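Side-chain contact in 6-phosphogluconate dehydratase (Shewanella oneidensis, PDB 2GP4), which probably catalyses the dehydration of 6-phosphogluconate to 2-keto-3-deoxy-6-phosphogluconate, here as the apo form without its iron-sulfur cluster: residues M142-S145 / L146-R149. Numbering follows the deposited sequence.
Sequences MELS and LLSR
Ser148 reaches back one turn onto the backbone of Leu144 and Ser145. Its CB sits 3.4 Å from Leu144 O, and from there OG swings over to the carbonyl of Ser145. The torsion that puts it there sets OG between the backbone N and the carbonyl carbon (chi1 67°). Ser148 OG donates to Ser145 O at 2.6 Å. The donor comes in tilted 34° from the carbonyl plane. Ser148 N meanwhile gives its hydrogen to Leu144 O at 2.7 Å, so backbone and side chain of one residue hold two successive carbonyls. An alanine here would keep the backbone bond but would probably leave Ser145 O without its hydroxyl donor, weakening the tie across this turn.

This is the first turn of helix 145-160, in the mainly helical N-terminal part of the dehydratase, entered from 3-10 geometry at Met142 and Glu143. At the junction two waters take the place of direct backbone bonds. One links Met142 O to Leu146 N, accepting from that N at 3.0 Å; the other spans Glu143 O and Leu147 N, accepting from the latter at 2.9 Å.

Leu147 CD1 meets Leu144 CD2 at 4.2 Å as an apolar pair and also comes near Glu143 O, at 3.8 Å, while its side chain also packs on Leu607 and Arg608 of helix 605-609. Farther along, Leu146 CD2 stands over the centre of one face of the Arg149 guanidinium, whose NH1 and NH2 bond to His326 ND1 and Gly617 O.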
HETATM    1  N   MSE A 142     -11.010  -6.881  13.129  1.00 37.16           N
HETATM    2  CA  MSE A 142      -9.943  -6.057  12.565  1.00 36.06           C
HETATM    3  C   MSE A 142      -8.562  -6.693  12.818  1.00 33.94           C
HETATM    4  O   MSE A 142      -7.606  -6.431  12.089  1.00 33.39           O
HETATM    5  CB  MSE A 142     -10.053  -4.621  13.109  1.00 37.52           C
HETATM    6  CG  MSE A 142      -8.982  -3.639  12.645  1.00 40.86           C
HETATM    7 SE   MSE A 142      -8.816  -3.475  10.698  1.00 53.28          SE
HETATM    8  CE  MSE A 142      -6.877  -3.622  10.569  1.00 44.06           C
ATOM      9  N   GLU A 143      -8.481  -7.560  13.827  1.00 31.54           N
ATOM     10  CA  GLU A 143      -7.245  -8.293  14.139  1.00 29.23           C
ATOM     11  C   GLU A 143      -6.948  -9.443  13.158  1.00 27.74           C
ATOM     12  O   GLU A 143      -5.912 -10.096  13.267  1.00 27.47           O
ATOM     13  CB  GLU A 143      -7.255  -8.792  15.594  1.00 29.14           C
ATOM     14  CG  GLU A 143      -7.069  -7.679  16.634  1.00 28.55           C
ATOM     15  CD  GLU A 143      -7.293  -8.128  18.080  1.00 29.20           C
ATOM     16  OE1 GLU A 143      -7.202  -9.343  18.376  1.00 29.55           O
ATOM     17  OE2 GLU A 143      -7.552  -7.252  18.935  1.00 28.98           O
ATOM     18  N   LEU A 144      -7.850  -9.673  12.202  1.00 25.92           N
ATOM     19  CA  LEU A 144      -7.662 -10.677  11.146  1.00 24.42           C
ATOM     20  C   LEU A 144      -7.387 -10.069   9.764  1.00 23.67           C
ATOM     21  O   LEU A 144      -7.122 -10.795   8.799  1.00 23.49           O
ATOM     22  CB  LEU A 144      -8.888 -11.596  11.045  1.00 24.36           C
ATOM     23  CG  LEU A 144      -9.308 -12.483  12.219  1.00 23.84           C
ATOM     24  CD1 LEU A 144     -10.467 -13.381  11.798  1.00 22.89           C
ATOM     25  CD2 LEU A 144      -8.141 -13.313  12.746  1.00 23.18           C
ATOM     26  N   SER A 145      -7.460  -8.743   9.679  1.00 22.56           N
ATOM     27  CA  SER A 145      -7.353  -8.014   8.423  1.00 21.87           C
ATOM     28  C   SER A 145      -6.030  -8.233   7.677  1.00 21.24           C
ATOM     29  O   SER A 145      -6.024  -8.499   6.475  1.00 20.96           O
ATOM     30  CB  SER A 145      -7.591  -6.526   8.670  1.00 21.99           C
ATOM     31  OG  SER A 145      -7.161  -5.748   7.568  1.00 22.90           O
ATOM     32  N   LEU A 146      -4.920  -8.109   8.389  1.00 20.49           N
ATOM     33  CA  LEU A 146      -3.618  -8.364   7.800  1.00 20.30           C
ATOM     34  C   LEU A 146      -3.491  -9.855   7.476  1.00 19.94           C
ATOM     35  O   LEU A 146      -3.031 -10.228   6.392  1.00 19.90           O
ATOM     36  CB  LEU A 146      -2.511  -7.946   8.767  1.00 20.39           C
ATOM     37  CG  LEU A 146      -1.089  -7.651   8.271  1.00 21.44           C
ATOM     38  CD1 LEU A 146      -0.106  -8.290   9.237  1.00 21.80           C
ATOM     39  CD2 LEU A 146      -0.797  -8.104   6.836  1.00 21.04           C
ATOM     40  N   LEU A 147      -3.915 -10.693   8.422  1.00 19.05           N
ATOM     41  CA  LEU A 147      -3.855 -12.131   8.279  1.00 18.45           C
ATOM     42  C   LEU A 147      -4.662 -12.661   7.099  1.00 18.49           C
ATOM     43  O   LEU A 147      -4.310 -13.698   6.532  1.00 18.63           O
ATOM     44  CB  LEU A 147      -4.317 -12.805   9.572  1.00 18.49           C
ATOM     45  CG  LEU A 147      -3.283 -12.919  10.693  1.00 17.66           C
ATOM     46  CD1 LEU A 147      -3.972 -13.164  12.017  1.00 15.87           C
ATOM     47  CD2 LEU A 147      -2.264 -14.017  10.381  1.00 15.78           C
ATOM     48  N   SER A 148      -5.736 -11.959   6.731  1.00 18.12           N
ATOM     49  CA  SER A 148      -6.566 -12.361   5.591  1.00 18.05           C
ATOM     50  C   SER A 148      -5.856 -12.234   4.240  1.00 17.79           C
ATOM     51  O   SER A 148      -6.215 -12.923   3.286  1.00 17.58           O
ATOM     52  CB  SER A 148      -7.880 -11.579   5.560  1.00 17.98           C
ATOM     53  OG  SER A 148      -7.647 -10.208   5.302  1.00 18.22           O
ATOM     54  N   ARG A 149      -4.865 -11.350   4.160  1.00 17.66           N
ATOM     55  CA  ARG A 149      -4.014 -11.264   2.973  1.00 17.76           C
ATOM     56  C   ARG A 149      -3.294 -12.589   2.744  1.00 17.68           C
ATOM     57  O   ARG A 149      -3.251 -13.088   1.621  1.00 17.70           O
ATOM     58  CB  ARG A 149      -2.993 -10.129   3.092  1.00 17.75           C
ATOM     59  CG  ARG A 149      -2.039 -10.041   1.905  1.00 17.96           C
ATOM     60  CD  ARG A 149      -0.858  -9.144   2.209  1.00 19.83           C
ATOM     61  NE  ARG A 149       0.138  -9.807   3.051  1.00 19.69           N
ATOM     62  CZ  ARG A 149       1.218  -9.215   3.559  1.00 19.46           C
ATOM     63  NH1 ARG A 149       1.462  -7.926   3.333  1.00 17.26           N
ATOM     64  NH2 ARG A 149       2.055  -9.920   4.309  1.00 20.07           N
TER
HETATM   65  O   HOH W   1      -5.048  -6.541  10.903  1.00 12.65           O
HETATM   66  O   HOH W   2      -4.297  -9.633  11.120  1.00 15.54           O